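Acarbose/maltose binding protein GacH (Streptomyces glaucescens, PDB 3K01) binds acarbose and an acarbose homolog, and probably maltose-type sugars, as the solute receptor of an ABC transporter. Local coordinates at residues D202-D205 against T210-V213; A233-A238 against S251-M256; W262-V267 against G277-A282; V364-I369 against A374-I379. All blocks are in the same frame, centred on the assembly; numbering follows the deposited sequence. Where two conformers were deposited one is given.

Contact 1 (D202-D205 against T210-V213); sequences DLVD and TVTV
Thr212 turns its side chain back against the opposite backbone: OG1 donates a 2.8 Å hydrogen bond to Asp202 O. With chi1 at 55°, OG1 sits between its own backbone N and carbonyl carbon, and it comes to Asp202 O from well above the carbonyl plane, some 70° out of it. A water donates to the same OG1 at 2.9 Å, so this hydroxyl both gives and receives. Thr212 CG2, meanwhile, lies against the CB of Asp205 at 4.1 Å. One step deeper, Leu203 and Val213 meet at a slant, CD2 of the leucine touching CG2 of the valine at 4.0 Å. Leu203 O is gripped twice, by Thr212 N at 3.0 Å and more weakly by Val213 N.

Two short antiparallel strands carry the rest. Asp205 and Thr210 form the hydrogen-bonded pair, in which Asp205 N reaches Thr210 O at 2.7 Å in a nearly straight bond and Thr210 N answers to Asp205 O. Val204 and Val211 make the adjoining non-hydrogen-bonded pair, their side chains on the other face from those of Asp205 and Thr210. The result is a beta hairpin with a four-residue connection, where Asn208 N donates to Asp205 OD1.

The valine face of the hairpin is buried, Val204 against Leu408 and Tyr411 and Val211 against Tyr404 of helix 393-407. Beyond the paired strands, Leu203 and Val213 also pack on Tyr404, and Leu203 meets Leu193 and Leu196 of helix 193-198.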
# COMPACT_ATOMS: atom_id res chain seq x y z
N ASP A 202 -14.33 -0.19 8.77
CA ASP A 202 -13.55 -1.13 7.98
C ASP A 202 -14.49 -1.83 7.01
O ASP A 202 -15.72 -1.70 7.11
CB ASP A 202 -12.84 -2.17 8.85
CG ASP A 202 -11.50 -2.60 8.28
OD1 ASP A 202 -11.29 -2.56 7.05
OD2 ASP A 202 -10.66 -3.06 9.10
N LEU A 203 -13.92 -2.58 6.08
CA LEU A 203 -14.66 -3.15 4.97
C LEU A 203 -15.47 -4.36 5.40
O LEU A 203 -16.70 -4.42 5.22
CB LEU A 203 -13.70 -3.49 3.82
CG LEU A 203 -12.88 -2.30 3.31
CD1 LEU A 203 -11.93 -2.76 2.19
CD2 LEU A 203 -13.77 -1.16 2.82
N VAL A 204 -14.79 -5.33 6.01
CA VAL A 204 -15.42 -6.56 6.49
C VAL A 204 -14.77 -7.01 7.77
O VAL A 204 -13.64 -6.62 8.10
CB VAL A 204 -15.34 -7.72 5.46
CG1 VAL A 204 -16.01 -7.37 4.18
CG2 VAL A 204 -13.87 -8.14 5.23
N ASP A 205 -15.52 -7.83 8.50
CA ASP A 205 -14.99 -8.57 9.64
C ASP A 205 -14.81 -10.02 9.16
O ASP A 205 -15.78 -10.78 9.09
CB ASP A 205 -15.97 -8.45 10.81
CG ASP A 205 -15.49 -9.13 12.08
OD1 ASP A 205 -14.53 -9.92 12.03
OD2 ASP A 205 -16.10 -8.85 13.13
N THR A 210 -18.69 -11.00 8.41
CA THR A 210 -19.72 -9.96 8.43
C THR A 210 -19.24 -8.75 7.62
O THR A 210 -18.10 -8.32 7.79
CB THR A 210 -20.03 -9.53 9.89
OG1 THR A 210 -20.41 -10.69 10.64
CG2 THR A 210 -21.15 -8.49 9.93
N VAL A 211 -20.10 -8.24 6.74
CA VAL A 211 -19.82 -6.99 6.03
C VAL A 211 -20.02 -5.83 7.01
O VAL A 211 -21.04 -5.74 7.70
CB VAL A 211 -20.76 -6.88 4.83
CG1 VAL A 211 -20.71 -5.47 4.22
CG2 VAL A 211 -20.38 -7.91 3.80
N THR A 212 -19.03 -4.94 7.08
CA THR A 212 -19.09 -3.82 8.02
C THR A 212 -19.02 -2.44 7.34
O THR A 212 -19.19 -1.42 8.02
CB THR A 212 -17.99 -3.90 9.10
OG1 THR A 212 -16.72 -4.00 8.45
CG2 THR A 212 -18.17 -5.12 10.02
N VAL A 213 -18.81 -2.40 6.02
CA VAL A 213 -18.67 -1.12 5.31
C VAL A 213 -19.92 -0.25 5.39
O VAL A 213 -19.83 0.98 5.21
CB VAL A 213 -18.28 -1.35 3.85
CG1 VAL A 213 -19.46 -1.82 3.01
CG2 VAL A 213 -17.62 -0.11 3.22
O HOH W 1 -17.22 0.34 8.89
O HOH W 2 -14.77 -4.75 10.47

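Contact 2 (A233-A238 against S251-M256); sequences AAITDA and SGKVAM
Ile235 CD1 is the point on which the contact turns, meeting Val254 on the buried side and Lys253 on the exposed one. The more enclosed half is with Val254, a buried residue whose CG1 meets two carbons of the isoleucine: it lies 3.9 Å from Ile235 CD1 and equally near Ile235 CG1, the two side chains set at an angle. Chi1 of 53° places Ile235 CG1 between the backbone N and the carbonyl carbon, which sends the ethyl arm across to the valine. From the strand between them, 180-183, Tyr183 touches both residues and Thr180 adds to the packing on Val254.

That arrangement belongs to a beta-alpha-beta crossover. Strands 234-235 and 254-259 each run parallel to strand 180-183 and flank it, with helix 241-251 connecting them, so the two segments meet by side chains with the middle strand between their backbones. The helix ends in a Schellman motif, Gly252 taking the positive phi that turns the chain toward the next strand, and Lys253 N makes a weak 3.3 Å bond to Ser251 OG.

Looser is the outer half. Lys253, an exposed and fully extended chain, passes at about a right angle to Ile235 and touches its CD1 only through methylenes, CE at 3.8 Å. Its ammonium runs on along the exposed margin: NZ stays 6.6 Å from Asp237 OD2, an opposite charge too distant for a salt bridge, while that carboxylate oxygen is hydrogen-bonded to Tyr183 OH.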
# COMPACT_ATOMS: atom_id res chain seq x y z
N ALA A 233 -13.22 23.22 2.04
CA ALA A 233 -11.92 22.80 2.54
C ALA A 233 -11.12 22.06 1.48
O ALA A 233 -9.89 22.07 1.51
CB ALA A 233 -12.07 21.93 3.75
N ALA A 234 -11.83 21.39 0.57
CA ALA A 234 -11.21 20.53 -0.43
C ALA A 234 -11.83 20.74 -1.77
O ALA A 234 -13.00 21.16 -1.87
CB ALA A 234 -11.33 19.07 -0.06
N ILE A 235 -11.07 20.42 -2.81
CA ILE A 235 -11.61 20.31 -4.16
C ILE A 235 -11.34 18.88 -4.67
O ILE A 235 -10.51 18.15 -4.14
CB ILE A 235 -11.00 21.34 -5.13
CG1 ILE A 235 -9.46 21.29 -5.10
CG2 ILE A 235 -11.54 22.74 -4.82
CD1 ILE A 235 -8.79 22.13 -6.19
N THR A 236 -12.05 18.50 -5.72
CA THR A 236 -11.93 17.17 -6.28
C THR A 236 -12.32 17.18 -7.75
O THR A 236 -12.71 18.23 -8.30
CB THR A 236 -12.81 16.16 -5.48
OG1 THR A 236 -12.45 14.84 -5.88
CG2 THR A 236 -14.30 16.40 -5.74
N ASP A 237 -12.16 16.03 -8.41
CA ASP A 237 -12.50 15.89 -9.83
C ASP A 237 -13.01 14.48 -10.04
O ASP A 237 -12.48 13.53 -9.47
CB ASP A 237 -11.28 16.13 -10.73
CG ASP A 237 -10.81 17.55 -10.71
OD1 ASP A 237 -11.39 18.40 -11.42
OD2 ASP A 237 -9.83 17.81 -9.98
N ALA A 238 -13.97 14.33 -10.94
CA ALA A 238 -14.51 13.00 -11.25
C ALA A 238 -13.67 12.22 -12.22
O ALA A 238 -13.81 11.01 -12.37
CB ALA A 238 -15.92 13.15 -11.81
N SER A 251 1.40 23.06 -8.02
CA SER A 251 1.22 24.47 -8.33
C SER A 251 0.79 25.32 -7.14
O SER A 251 0.79 26.55 -7.24
CB SER A 251 0.16 24.63 -9.42
OG SER A 251 -1.12 24.28 -8.91
N GLY A 252 0.40 24.71 -6.02
CA GLY A 252 -0.10 25.49 -4.90
C GLY A 252 -1.55 25.89 -5.00
O GLY A 252 -2.03 26.67 -4.17
N LYS A 253 -2.29 25.35 -5.96
CA LYS A 253 -3.74 25.52 -5.95
C LYS A 253 -4.33 24.95 -4.65
O LYS A 253 -5.32 25.46 -4.11
CB LYS A 253 -4.34 24.83 -7.17
CG LYS A 253 -5.82 25.04 -7.30
CD LYS A 253 -6.32 24.43 -8.60
CE LYS A 253 -7.79 24.76 -8.78
NZ LYS A 253 -8.33 24.23 -10.06
N VAL A 254 -3.73 23.85 -4.17
CA VAL A 254 -4.03 23.36 -2.82
C VAL A 254 -2.75 23.34 -1.99
O VAL A 254 -1.64 23.27 -2.56
CB VAL A 254 -4.65 21.93 -2.82
CG1 VAL A 254 -5.95 21.93 -3.59
CG2 VAL A 254 -3.69 20.90 -3.38
N ALA A 255 -2.92 23.31 -0.67
CA ALA A 255 -1.79 23.22 0.23
C ALA A 255 -1.46 21.81 0.68
O ALA A 255 -0.37 21.57 1.24
CB ALA A 255 -2.04 24.09 1.45
N MET A 256 -2.40 20.88 0.48
CA MET A 256 -2.30 19.51 1.01
C MET A 256 -2.89 18.53 0.04
O MET A 256 -3.83 18.87 -0.68
CB MET A 256 -3.05 19.40 2.34
CG MET A 256 -2.45 20.29 3.43
SD MET A 256 -3.30 20.19 5.03
CE MET A 256 -4.68 21.31 4.70

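Contact 3 (W262-V267 against G277-A282); sequences WAIEDV and GNLGVA
Ile264 and Leu279 meet among phenylalanine rings, although the contact itself is wholly aliphatic and has no flat group of its own. Phe146 touches both residues, Phe249 packs on Leu279 and Val267, and Phe355 reaches Ile264 and Val281; phenylalanines from two helices and a strand therefore border the contact.

At the centre is Leu279 CD2. Ile264 CD1 comes to 3.7 Å from it, the two side chains set at a slant to each other, and Val267 CG1 approaches the same methyl at 4.0 Å, its side chain about perpendicular to that of the leucine. The other branch also counts: Leu279 CD1 lies 4.1 Å from Val267 CG1, so the valine methyl is set against both ends of the isobutyl fork. Leu279 owes this reach to CG standing opposite its backbone N (chi1 178°), which carries the fork out from the strand to the helix. Ile264 instead folds its arm, chi1 -69° and chi2 -72°, bringing CD1 close enough to Val281 CG2 (4.3 Å) to touch a second strand residue. No polar bond crosses between the segments, and the grip is one of methyl against methyl.

Ile264 and Val267, three residues apart, project from the same side of the short helix 264-268 onto Leu279 and Val281 of strand 279-283. The contact is thus a helix-on-sheet layer of this solute-binding protein, the helix lying by its apolar side on one face of the mixed sheet. Strand 279-283 pairs antiparallel with strand 132-148, which supplies Phe146; helix 351-360 packs on Ile264 and Val281, and helix 241-251 on Val267.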
# COMPACT_ATOMS: atom_id res chain seq x y z
N TRP A 262 5.31 6.88 -4.10
CA TRP A 262 5.43 6.94 -5.55
C TRP A 262 5.24 8.36 -6.11
O TRP A 262 5.55 8.61 -7.27
CB TRP A 262 4.40 5.99 -6.22
CG TRP A 262 3.03 6.25 -5.75
CD1 TRP A 262 2.17 7.20 -6.23
CD2 TRP A 262 2.34 5.59 -4.68
NE1 TRP A 262 0.99 7.17 -5.52
CE2 TRP A 262 1.07 6.18 -4.57
CE3 TRP A 262 2.68 4.55 -3.80
CZ2 TRP A 262 0.12 5.78 -3.60
CZ3 TRP A 262 1.72 4.14 -2.84
CH2 TRP A 262 0.47 4.77 -2.75
N ALA A 263 4.72 9.28 -5.30
CA ALA A 263 4.48 10.67 -5.73
C ALA A 263 5.63 11.64 -5.47
O ALA A 263 5.61 12.77 -5.95
CB ALA A 263 3.23 11.23 -5.10
N ILE A 264 6.57 11.24 -4.61
CA ILE A 264 7.61 12.16 -4.11
C ILE A 264 8.45 12.79 -5.22
O ILE A 264 8.63 14.00 -5.23
CB ILE A 264 8.48 11.46 -3.06
CG1 ILE A 264 7.67 11.17 -1.77
CG2 ILE A 264 9.74 12.28 -2.75
CD1 ILE A 264 7.35 12.38 -0.94
N GLU A 265 8.94 11.98 -6.14
CA GLU A 265 9.79 12.56 -7.18
C GLU A 265 9.02 13.53 -8.06
O GLU A 265 9.53 14.61 -8.41
CB GLU A 265 10.50 11.47 -7.99
CG GLU A 265 11.56 10.75 -7.15
CD GLU A 265 12.63 11.71 -6.61
OE1 GLU A 265 13.20 12.46 -7.42
OE2 GLU A 265 12.89 11.73 -5.38
N ASP A 266 7.78 13.19 -8.41
CA ASP A 266 6.98 14.11 -9.20
C ASP A 266 6.75 15.43 -8.44
O ASP A 266 6.81 16.52 -9.03
CB ASP A 266 5.66 13.45 -9.60
CG ASP A 266 4.84 14.31 -10.56
OD1 ASP A 266 5.39 14.88 -11.51
OD2 ASP A 266 3.62 14.43 -10.34
N VAL A 267 6.47 15.35 -7.14
CA VAL A 267 6.24 16.56 -6.36
C VAL A 267 7.48 17.44 -6.41
O VAL A 267 7.40 18.67 -6.54
CB VAL A 267 5.83 16.25 -4.90
CG1 VAL A 267 5.96 17.51 -4.03
CG2 VAL A 267 4.41 15.66 -4.89
N GLY A 277 12.91 21.06 0.63
CA GLY A 277 12.63 21.42 2.01
C GLY A 277 11.29 22.12 2.21
O GLY A 277 10.90 22.38 3.34
N ASN A 278 10.57 22.40 1.12
CA ASN A 278 9.21 22.91 1.23
C ASN A 278 8.15 21.81 1.34
O ASN A 278 6.98 22.11 1.53
CB ASN A 278 8.87 23.82 0.07
CG ASN A 278 7.64 24.65 0.37
OD1 ASN A 278 7.47 25.14 1.47
ND2 ASN A 278 6.76 24.79 -0.62
N LEU A 279 8.55 20.55 1.20
CA LEU A 279 7.61 19.44 1.29
C LEU A 279 7.62 18.82 2.66
O LEU A 279 8.68 18.45 3.16
CB LEU A 279 7.95 18.37 0.26
CG LEU A 279 7.04 17.13 0.31
CD1 LEU A 279 5.56 17.48 0.05
CD2 LEU A 279 7.54 16.09 -0.66
N GLY A 280 6.44 18.71 3.26
CA GLY A 280 6.29 17.94 4.48
C GLY A 280 5.38 16.76 4.21
O GLY A 280 4.50 16.81 3.33
N VAL A 281 5.57 15.71 5.00
CA VAL A 281 4.71 14.53 4.94
C VAL A 281 4.36 14.13 6.36
O VAL A 281 5.25 14.06 7.22
CB VAL A 281 5.39 13.36 4.19
CG1 VAL A 281 4.48 12.16 4.14
CG2 VAL A 281 5.74 13.77 2.76
N ALA A 282 3.08 13.88 6.60
CA ALA A 282 2.56 13.51 7.91
C ALA A 282 1.60 12.32 7.74
O ALA A 282 1.20 12.00 6.64
CB ALA A 282 1.82 14.69 8.53

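Contact 4 (V364-I369 against A374-I379); sequences VERPWI and ALFEPI
Arg366, whose NE donates to Gln295 O, brings NH1 to the edge of the Phe376 ring, 3.7 Å from CE2 and near the ring plane. Guanidinium and ring planes stand 87° apart, so the cation addresses the edge of the phenyl group and does not stack on its face. A bend at chi2 (-83°) turns the arginine chain toward the phenylalanine. The ion pair of Arg366 NH2 with Glu91 OE2 is long and weak.

Beside this pair, Pro367 and Leu375 lie alongside each other, pointing opposite ways, with Pro367 CG 3.7 Å from Leu375 CD1. The same methyl has a more distant neighbour in Ile369 CD1, at 4.4 Å. Here a loop that leaves strand 363-364 packs against the 3-10 turn leading into helix 376-387. Within the loop Trp368 is the centre of an inverse gamma turn, marked by a weak 2.9 Å bond from Ile369 N to Pro367 O.

The indole is fixed on the far side of the loop from Leu375. Trp368 NE1 donates to Glu365 OE1 at 2.9 Å, almost within its ring plane but from above the carboxylate plane, while Arg366 O sits 3.2 Å above one face, toward the rim. Helix 121-125 flanks this side, its Ala125 touching both Glu365 and Trp368. The backbone N of Trp368 donates to Glu206 OE1.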
# COMPACT_ATOMS: atom_id res chain seq x y z
N VAL A 364 -3.31 0.32 8.15
CA VAL A 364 -4.38 -0.58 8.56
C VAL A 364 -4.37 -1.74 7.58
O VAL A 364 -4.30 -1.54 6.38
CB VAL A 364 -5.76 0.15 8.52
CG1 VAL A 364 -6.92 -0.83 8.80
CG2 VAL A 364 -5.79 1.30 9.51
N GLU A 365 -4.48 -2.95 8.12
CA GLU A 365 -4.47 -4.13 7.28
C GLU A 365 -5.63 -4.15 6.31
O GLU A 365 -6.74 -3.69 6.64
CB GLU A 365 -4.58 -5.37 8.16
CG GLU A 365 -3.36 -5.64 9.04
CD GLU A 365 -3.55 -6.85 9.95
OE1 GLU A 365 -4.26 -7.79 9.55
OE2 GLU A 365 -2.98 -6.86 11.07
N ARG A 366 -5.40 -4.70 5.14
CA ARG A 366 -6.49 -5.07 4.23
C ARG A 366 -7.23 -6.27 4.81
O ARG A 366 -6.69 -6.97 5.67
CB ARG A 366 -5.92 -5.56 2.89
CG ARG A 366 -4.95 -4.65 2.21
CD ARG A 366 -5.61 -3.55 1.40
NE ARG A 366 -4.55 -2.90 0.65
CZ ARG A 366 -4.26 -3.06 -0.64
NH1 ARG A 366 -5.02 -3.76 -1.48
NH2 ARG A 366 -3.23 -2.38 -1.13
N PRO A 367 -8.45 -6.55 4.31
CA PRO A 367 -9.00 -7.87 4.57
C PRO A 367 -8.23 -8.88 3.71
O PRO A 367 -8.16 -8.75 2.49
CB PRO A 367 -10.47 -7.75 4.12
CG PRO A 367 -10.49 -6.63 3.18
CD PRO A 367 -9.32 -5.71 3.47
N TRP A 368 -7.69 -9.91 4.36
CA TRP A 368 -6.79 -10.82 3.67
C TRP A 368 -7.57 -11.98 3.07
O TRP A 368 -7.41 -13.15 3.46
CB TRP A 368 -5.69 -11.30 4.62
CG TRP A 368 -4.95 -10.17 5.26
CD1 TRP A 368 -4.87 -9.91 6.60
CD2 TRP A 368 -4.20 -9.13 4.59
NE1 TRP A 368 -4.11 -8.78 6.81
CE2 TRP A 368 -3.68 -8.29 5.61
CE3 TRP A 368 -3.91 -8.84 3.26
CZ2 TRP A 368 -2.92 -7.16 5.34
CZ3 TRP A 368 -3.13 -7.73 2.99
CH2 TRP A 368 -2.64 -6.90 4.04
N ILE A 369 -8.43 -11.64 2.12
CA ILE A 369 -9.39 -12.59 1.54
C ILE A 369 -9.22 -12.62 0.03
O ILE A 369 -8.67 -11.69 -0.57
CB ILE A 369 -10.85 -12.27 1.95
CG1 ILE A 369 -11.30 -10.91 1.40
CG2 ILE A 369 -11.00 -12.31 3.47
CD1 ILE A 369 -12.78 -10.63 1.66
N ALA A 374 -11.59 -7.01 -5.22
CA ALA A 374 -12.93 -6.81 -5.74
C ALA A 374 -13.73 -5.84 -4.85
O ALA A 374 -14.74 -5.30 -5.26
CB ALA A 374 -13.66 -8.16 -5.84
N LEU A 375 -13.27 -5.61 -3.63
CA LEU A 375 -13.97 -4.71 -2.70
C LEU A 375 -13.79 -3.24 -3.09
O LEU A 375 -14.53 -2.39 -2.57
CB LEU A 375 -13.48 -4.92 -1.26
CG LEU A 375 -13.67 -6.33 -0.73
CD1 LEU A 375 -13.20 -6.38 0.71
CD2 LEU A 375 -15.12 -6.80 -0.85
N PHE A 376 -12.85 -2.93 -3.98
CA PHE A 376 -12.59 -1.53 -4.32
C PHE A 376 -13.61 -0.94 -5.28
O PHE A 376 -13.98 0.22 -5.15
CB PHE A 376 -11.16 -1.38 -4.88
CG PHE A 376 -10.11 -1.44 -3.81
CD1 PHE A 376 -9.93 -0.38 -2.94
CD2 PHE A 376 -9.31 -2.57 -3.69
CE1 PHE A 376 -8.95 -0.42 -1.95
CE2 PHE A 376 -8.34 -2.64 -2.69
CZ PHE A 376 -8.15 -1.57 -1.83
N GLU A 377 -14.08 -1.72 -6.25
CA GLU A 377 -14.95 -1.15 -7.26
C GLU A 377 -16.26 -0.57 -6.70
O GLU A 377 -16.66 0.52 -7.10
CB GLU A 377 -15.19 -2.14 -8.42
CG GLU A 377 -16.21 -1.63 -9.42
CD GLU A 377 -15.69 -0.49 -10.30
OE1 GLU A 377 -14.58 0.02 -10.11
OE2 GLU A 377 -16.42 -0.08 -11.21
N PRO A 378 -16.93 -1.25 -5.76
CA PRO A 378 -18.14 -0.64 -5.20
C PRO A 378 -17.87 0.68 -4.50
O PRO A 378 -18.66 1.62 -4.62
CB PRO A 378 -18.69 -1.71 -4.24
CG PRO A 378 -18.15 -3.01 -4.83
CD PRO A 378 -16.74 -2.64 -5.26
N ILE A 379 -16.74 0.78 -3.80
CA ILE A 379 -16.36 2.05 -3.21
C ILE A 379 -16.13 3.11 -4.28
O ILE A 379 -16.57 4.25 -4.13
CB ILE A 379 -15.09 1.90 -2.37
CG1 ILE A 379 -15.35 1.00 -1.17
CG2 ILE A 379 -14.54 3.29 -1.93
CD1 ILE A 379 -14.08 0.70 -0.36

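Along the chain the four contacts follow in series, each closing before the next opens, yet in space they fall into two pairs. Contacts 1 and 4, far apart in sequence, have centres 9 Å apart and touch: Val204 CG2 packs on Pro367 CB at 3.6 Å, and Leu203 reaches Ile379, with Tyr404 of helix 393-407 packing on both contacts. Contacts 2 and 3 lie about 15 Å apart between centres, linked by strand 254-259 running toward helix 264-268. The centres of contacts 1 and 3 are 33 Å apart, across the chain's centre. Through contacts 1 and 4 the C-terminal part of the chain packs against a hairpin formed much earlier, while contacts 2 and 3 join consecutive elements at the large mixed sheet.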